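Local coordinates for uncharacterized protein (Bacillus thuringiensis serovar kurstaki, PDB 4XE7), which is a bacterial actin-like protein of the ParM family that probably polymerises into cytoskeletal filaments, as its relatives do to segregate plasmid DNA, at residues A[91-96]-A[126-131]; A[133-138]-A[175-180]. All coordinates share one frame; numbering follows the deposited sequence.

From the N terminus, the chain first builds strands 13-17, 21-27, 33-45, 73-79 and 90-93 of the eight-stranded mixed sheet. It then runs through 29 residues, with little regular structure, into helix 123-140, whose first half packs back on strand 90-93: this is contact 1. Contact 2 opens later on the same helix and closes a second loop of 36 residues, through strand 145-154 and helix 164-171, on strand 173-179. The loops follow in series, without nesting or crossing. Their centres lie about 10 Å apart, and they meet where Phe131 CZ of contact 1 comes within 3.5 Å of His175 ND1 of contact 2. One helix thus spans two strands separated in the sheet by strand 73-79.

Contact 1 (A[91-96]-A[126-131]); sequences WYVGAY and HLIPLF
Helix-on-sheet packing joins strand 90-93, through Trp91 and Val93, to Ile128 and Pro129 on the first half of helix 123-140, in a bacterial actin-like fold. The axes of the short segments 91-93 and 126-131 approach to 9.5 Å at 72°, so the helix lies across the strand rather than along it. Ile128 contributes the largest share and touches with two branches. Its CD1 methyl sits over one face of the indole, 3.5 Å from the centroid of the Trp91 five-membered ring and 5° from its normal, a CH-pi contact. Its other branch, CG2, meets Val93 CG2 at 3.6 Å. The Ile128 torsion (chi1 -73°) places CG2 opposite the backbone N and CG1 beside it, which sends the two methyls to different strand residues. The second Val93 methyl, CG1, reaches the proline ring, 4.1 Å from Pro129 CG, at the helix kink, where Pro129 N makes no bond to the turn before. Trp91 NE1 is hydrogen-bonded to Ala86 O, which helps fix the indole under the methyl. With no hydrogen bond across the interface and all four touching residues buried, cohesion rests on dispersion and burial of apolar surface.

Contact 2 (A[133-138]-A[175-180]); sequences SMAVAA and HTVEFL
Ala135 CB meets two residues of strand 173-179. It lies 3.6 Å from Val177 CB and is also 3.6 Å from Phe179 CZ, approaching that ring obliquely. Both Val177 methyls border it, with CG1 at 3.6 Å and CG2 at 3.8 Å from Ala135 CB, so it rests against the valine's branch point. Phe179 continues past Ala135 to the helix backbone: its CZ edge faces Val136 N, 3.9 Å away and near the ring plane. Val136 CG2 is 4.0 Å from Phe179 CZ, the two side chains crossing at about a right angle. With CG turned away from the carbonyl carbon (chi1 -65°), the Phe179 ring extends toward the helix and presents its CZ end. The axes of segments 133-138 and 175-179 approach to 9.0 Å at 68°, and Ala135 and Val177 have the nearest CA atoms, 6.3 Å apart; the small alanine thus faces the strand where the backbones come closest. This is helix 123-140 packing on one face of the mixed sheet in the actin-like fold. Further out, strand 173-179 is flanked by strands 73-79 and 188-200, Val177 pairing through its backbone with Ile189. Tyr184 packs edge-to-face with the Phe179 ring, and Leu73 reaches Val136.

Contact 1 (A[91-96]-A[126-131])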
loop_
_atom_site.group_PDB
_atom_site.type_symbol
_atom_site.label_atom_id
_atom_site.label_comp_id
_atom_site.label_asym_id
_atom_site.label_seq_id
_atom_site.Cartn_x
_atom_site.Cartn_y
_atom_site.Cartn_z
ATOM N N TRP A 91 -22.408 4.252 7.653
ATOM C CA TRP A 91 -21.143 4.971 7.590
ATOM C C TRP A 91 -20.694 5.268 6.170
ATOM O O TRP A 91 -20.882 4.460 5.261
ATOM C CB TRP A 91 -20.034 4.172 8.304
ATOM C CG TRP A 91 -20.285 4.052 9.762
ATOM C CD1 TRP A 91 -20.961 3.053 10.390
ATOM C CD2 TRP A 91 -19.918 4.991 10.776
ATOM N NE1 TRP A 91 -21.046 3.309 11.735
ATOM C CE2 TRP A 91 -20.404 4.494 12.002
ATOM C CE3 TRP A 91 -19.227 6.209 10.772
ATOM C CZ2 TRP A 91 -20.212 5.160 13.215
ATOM C CZ3 TRP A 91 -19.042 6.881 11.978
ATOM C CH2 TRP A 91 -19.531 6.350 13.183
ATOM N N TYR A 92 -20.099 6.444 6.000
ATOM C CA TYR A 92 -19.295 6.759 4.843
ATOM C C TYR A 92 -17.884 6.322 5.172
ATOM O O TYR A 92 -17.400 6.591 6.275
ATOM C CB TYR A 92 -19.338 8.258 4.533
ATOM C CG TYR A 92 -20.691 8.770 4.103
ATOM C CD1 TYR A 92 -21.473 8.052 3.211
ATOM C CD2 TYR A 92 -21.181 9.981 4.583
ATOM C CE1 TYR A 92 -22.696 8.521 2.811
ATOM C CE2 TYR A 92 -22.405 10.458 4.188
ATOM C CZ TYR A 92 -23.158 9.725 3.297
ATOM O OH TYR A 92 -24.383 10.184 2.885
ATOM N N VAL A 93 -17.225 5.642 4.240
ATOM C CA VAL A 93 -15.911 5.070 4.522
ATOM C C VAL A 93 -14.912 5.390 3.424
ATOM O O VAL A 93 -15.230 5.270 2.248
ATOM C CB VAL A 93 -15.989 3.529 4.683
ATOM C CG1 VAL A 93 -14.665 2.967 5.232
ATOM C CG2 VAL A 93 -17.135 3.139 5.587
ATOM N N GLY A 94 -13.695 5.769 3.802
ATOM C CA GLY A 94 -12.628 5.946 2.835
ATOM C C GLY A 94 -12.719 7.237 2.051
ATOM O O GLY A 94 -13.033 8.293 2.615
ATOM N N ALA A 95 -12.459 7.156 0.746
ATOM C CA ALA A 95 -12.450 8.339 -0.111
ATOM C C ALA A 95 -13.720 9.176 0.057
ATOM O O ALA A 95 -13.649 10.386 0.239
ATOM C CB ALA A 95 -12.268 7.938 -1.578
ATOM N N TYR A 96 -14.874 8.519 0.033
ATOM C CA TYR A 96 -16.154 9.211 0.158
ATOM C C TYR A 96 -16.301 9.963 1.481
ATOM O O TYR A 96 -16.998 10.980 1.554
ATOM C CB TYR A 96 -17.303 8.216 0.010
ATOM C CG TYR A 96 -18.621 8.844 -0.387
ATOM C CD1 TYR A 96 -18.664 9.899 -1.288
ATOM C CD2 TYR A 96 -19.824 8.371 0.133
ATOM C CE1 TYR A 96 -19.874 10.478 -1.656
ATOM C CE2 TYR A 96 -21.037 8.941 -0.228
ATOM C CZ TYR A 96 -21.055 9.996 -1.122
ATOM O OH TYR A 96 -22.254 10.564 -1.487
ATOM N N HIS A 126 -10.885 1.925 12.965
ATOM C CA HIS A 126 -10.069 0.934 12.279
ATOM C C HIS A 126 -10.859 -0.309 11.909
ATOM O O HIS A 126 -10.569 -0.932 10.897
ATOM C CB HIS A 126 -8.847 0.583 13.145
ATOM C CG HIS A 126 -7.954 1.762 13.389
ATOM N ND1 HIS A 126 -7.060 2.221 12.444
ATOM C CD2 HIS A 126 -7.868 2.615 14.433
ATOM C CE1 HIS A 126 -6.445 3.292 12.911
ATOM N NE2 HIS A 126 -6.918 3.557 14.112
ATOM N N LEU A 127 -11.871 -0.658 12.704
ATOM C CA LEU A 127 -12.692 -1.826 12.373
ATOM C C LEU A 127 -13.577 -1.597 11.150
ATOM O O LEU A 127 -13.716 -2.484 10.287
ATOM C CB LEU A 127 -13.568 -2.229 13.554
ATOM C CG LEU A 127 -12.811 -2.816 14.746
ATOM C CD1 LEU A 127 -13.752 -2.994 15.931
ATOM C CD2 LEU A 127 -12.142 -4.131 14.371
ATOM N N ILE A 128 -14.172 -0.414 11.060
ATOM C CA ILE A 128 -15.089 -0.144 9.958
ATOM C C ILE A 128 -14.371 -0.242 8.593
ATOM O O ILE A 128 -14.858 -0.932 7.702
ATOM C CB ILE A 128 -15.799 1.204 10.149
ATOM C CG1 ILE A 128 -16.850 1.059 11.269
ATOM C CG2 ILE A 128 -16.448 1.651 8.841
ATOM C CD1 ILE A 128 -17.529 2.348 11.727
ATOM N N PRO A 129 -13.196 0.395 8.432
ATOM C CA PRO A 129 -12.501 0.182 7.158
ATOM C C PRO A 129 -12.008 -1.250 6.959
ATOM O O PRO A 129 -12.001 -1.724 5.823
ATOM C CB PRO A 129 -11.322 1.153 7.234
ATOM C CG PRO A 129 -11.825 2.240 8.161
ATOM C CD PRO A 129 -12.578 1.483 9.205
ATOM N N LEU A 130 -11.622 -1.931 8.028
ATOM C CA LEU A 130 -11.189 -3.325 7.899
ATOM C C LEU A 130 -12.332 -4.206 7.390
ATOM O O LEU A 130 -12.170 -4.930 6.410
ATOM C CB LEU A 130 -10.656 -3.851 9.241
ATOM C CG LEU A 130 -10.561 -5.369 9.414
ATOM C CD1 LEU A 130 -9.341 -5.944 8.658
ATOM C CD2 LEU A 130 -10.503 -5.765 10.870
ATOM N N PHE A 131 -13.487 -4.146 8.051
ATOM C CA PHE A 131 -14.628 -4.973 7.642
ATOM C C PHE A 131 -15.093 -4.601 6.249
ATOM O O PHE A 131 -15.485 -5.462 5.461
ATOM C CB PHE A 131 -15.794 -4.839 8.626
ATOM C CG PHE A 131 -15.541 -5.496 9.948
ATOM C CD1 PHE A 131 -14.786 -6.651 10.027
ATOM C CD2 PHE A 131 -16.057 -4.959 11.115
ATOM C CE1 PHE A 131 -14.553 -7.266 11.258
ATOM C CE2 PHE A 131 -15.826 -5.565 12.343
ATOM C CZ PHE A 131 -15.078 -6.714 12.417
#

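Contact 2 (A[133-138]-A[175-180])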
loop_
_atom_site.group_PDB
_atom_site.type_symbol
_atom_site.label_atom_id
_atom_site.label_comp_id
_atom_site.label_asym_id
_atom_site.label_seq_id
_atom_site.Cartn_x
_atom_site.Cartn_y
_atom_site.Cartn_z
ATOM N N SER A 133 -13.189 -3.461 3.877
ATOM C CA SER A 133 -12.230 -3.987 2.907
ATOM C C SER A 133 -12.520 -5.471 2.632
ATOM O O SER A 133 -12.493 -5.914 1.470
ATOM C CB SER A 133 -10.782 -3.795 3.389
ATOM O OG SER A 133 -10.420 -4.747 4.385
ATOM N N MET A 134 -12.823 -6.222 3.691
ATOM C CA MET A 134 -13.243 -7.621 3.557
ATOM C C MET A 134 -14.477 -7.763 2.666
ATOM O O MET A 134 -14.565 -8.680 1.853
ATOM C CB MET A 134 -13.571 -8.235 4.924
ATOM C CG MET A 134 -12.402 -8.479 5.841
ATOM S SD MET A 134 -12.962 -9.109 7.446
ATOM C CE MET A 134 -11.348 -9.341 8.220
ATOM N N ALA A 135 -15.450 -6.874 2.865
ATOM C CA ALA A 135 -16.710 -6.925 2.114
ATOM C C ALA A 135 -16.516 -6.619 0.646
ATOM O O ALA A 135 -17.160 -7.233 -0.207
ATOM C CB ALA A 135 -17.745 -5.946 2.708
ATOM N N VAL A 136 -15.656 -5.654 0.351
ATOM C CA VAL A 136 -15.377 -5.314 -1.045
ATOM C C VAL A 136 -14.696 -6.479 -1.777
ATOM O O VAL A 136 -15.070 -6.814 -2.903
ATOM C CB VAL A 136 -14.504 -4.040 -1.168
ATOM C CG1 VAL A 136 -14.155 -3.758 -2.649
ATOM C CG2 VAL A 136 -15.239 -2.841 -0.568
ATOM N N ALA A 137 -13.713 -7.105 -1.141
ATOM C CA ALA A 137 -13.057 -8.268 -1.746
ATOM C C ALA A 137 -14.034 -9.414 -1.941
ATOM O O ALA A 137 -13.975 -10.139 -2.950
ATOM C CB ALA A 137 -11.897 -8.731 -0.903
ATOM N N ALA A 138 -14.919 -9.597 -0.963
ATOM C CA ALA A 138 -15.882 -10.684 -1.059
ATOM C C ALA A 138 -16.836 -10.402 -2.226
ATOM O O ALA A 138 -17.156 -11.304 -3.012
ATOM C CB ALA A 138 -16.632 -10.861 0.251
ATOM N N HIS A 175 -20.226 -11.015 11.242
ATOM C CA HIS A 175 -20.331 -9.600 10.895
ATOM C C HIS A 175 -21.020 -9.446 9.547
ATOM O O HIS A 175 -20.682 -10.151 8.595
ATOM C CB HIS A 175 -18.946 -8.943 10.838
ATOM C CG HIS A 175 -17.990 -9.458 11.866
ATOM N ND1 HIS A 175 -17.807 -8.830 13.088
ATOM C CD2 HIS A 175 -17.174 -10.526 11.870
ATOM C CE1 HIS A 175 -16.918 -9.501 13.786
ATOM N NE2 HIS A 175 -16.511 -10.541 13.079
ATOM N N THR A 176 -21.977 -8.534 9.441
ATOM C CA THR A 176 -22.540 -8.245 8.132
ATOM C C THR A 176 -22.188 -6.840 7.674
ATOM O O THR A 176 -22.173 -5.889 8.464
ATOM C CB THR A 176 -24.073 -8.402 8.112
ATOM O OG1 THR A 176 -24.665 -7.363 8.899
ATOM C CG2 THR A 176 -24.466 -9.770 8.661
ATOM N N VAL A 177 -21.899 -6.725 6.387
ATOM C CA VAL A 177 -21.684 -5.440 5.749
ATOM C C VAL A 177 -22.688 -5.273 4.620
ATOM O O VAL A 177 -22.696 -6.050 3.663
ATOM C CB VAL A 177 -20.257 -5.308 5.171
ATOM C CG1 VAL A 177 -20.057 -3.913 4.609
ATOM C CG2 VAL A 177 -19.198 -5.637 6.238
ATOM N N GLU A 178 -23.540 -4.265 4.729
ATOM C CA GLU A 178 -24.519 -4.014 3.682
ATOM C C GLU A 178 -24.167 -2.746 2.928
ATOM O O GLU A 178 -24.014 -1.682 3.527
ATOM C CB GLU A 178 -25.930 -3.909 4.263
ATOM C CG GLU A 178 -26.976 -3.641 3.198
ATOM C CD GLU A 178 -28.360 -3.416 3.764
ATOM O OE1 GLU A 178 -28.552 -3.580 4.991
ATOM O OE2 GLU A 178 -29.255 -3.056 2.973
ATOM N N PHE A 179 -24.011 -2.868 1.617
ATOM C CA PHE A 179 -23.708 -1.716 0.786
ATOM C C PHE A 179 -25.010 -0.955 0.468
ATOM O O PHE A 179 -25.973 -1.538 -0.029
ATOM C CB PHE A 179 -23.002 -2.141 -0.511
ATOM C CG PHE A 179 -21.626 -2.756 -0.306
ATOM C CD1 PHE A 179 -21.468 -4.136 -0.232
ATOM C CD2 PHE A 179 -20.495 -1.954 -0.219
ATOM C CE1 PHE A 179 -20.202 -4.707 -0.066
ATOM C CE2 PHE A 179 -19.225 -2.515 -0.059
ATOM C CZ PHE A 179 -19.079 -3.897 0.015
ATOM N N LEU A 180 -25.033 0.338 0.770
ATOM C CA LEU A 180 -26.236 1.148 0.611
ATOM C C LEU A 180 -26.154 2.024 -0.647
ATOM O O LEU A 180 -27.129 2.667 -1.042
ATOM C CB LEU A 180 -26.448 2.013 1.857
ATOM C CG LEU A 180 -26.682 1.212 3.140
ATOM C CD1 LEU A 180 -26.700 2.119 4.351
ATOM C CD2 LEU A 180 -27.980 0.441 3.041
#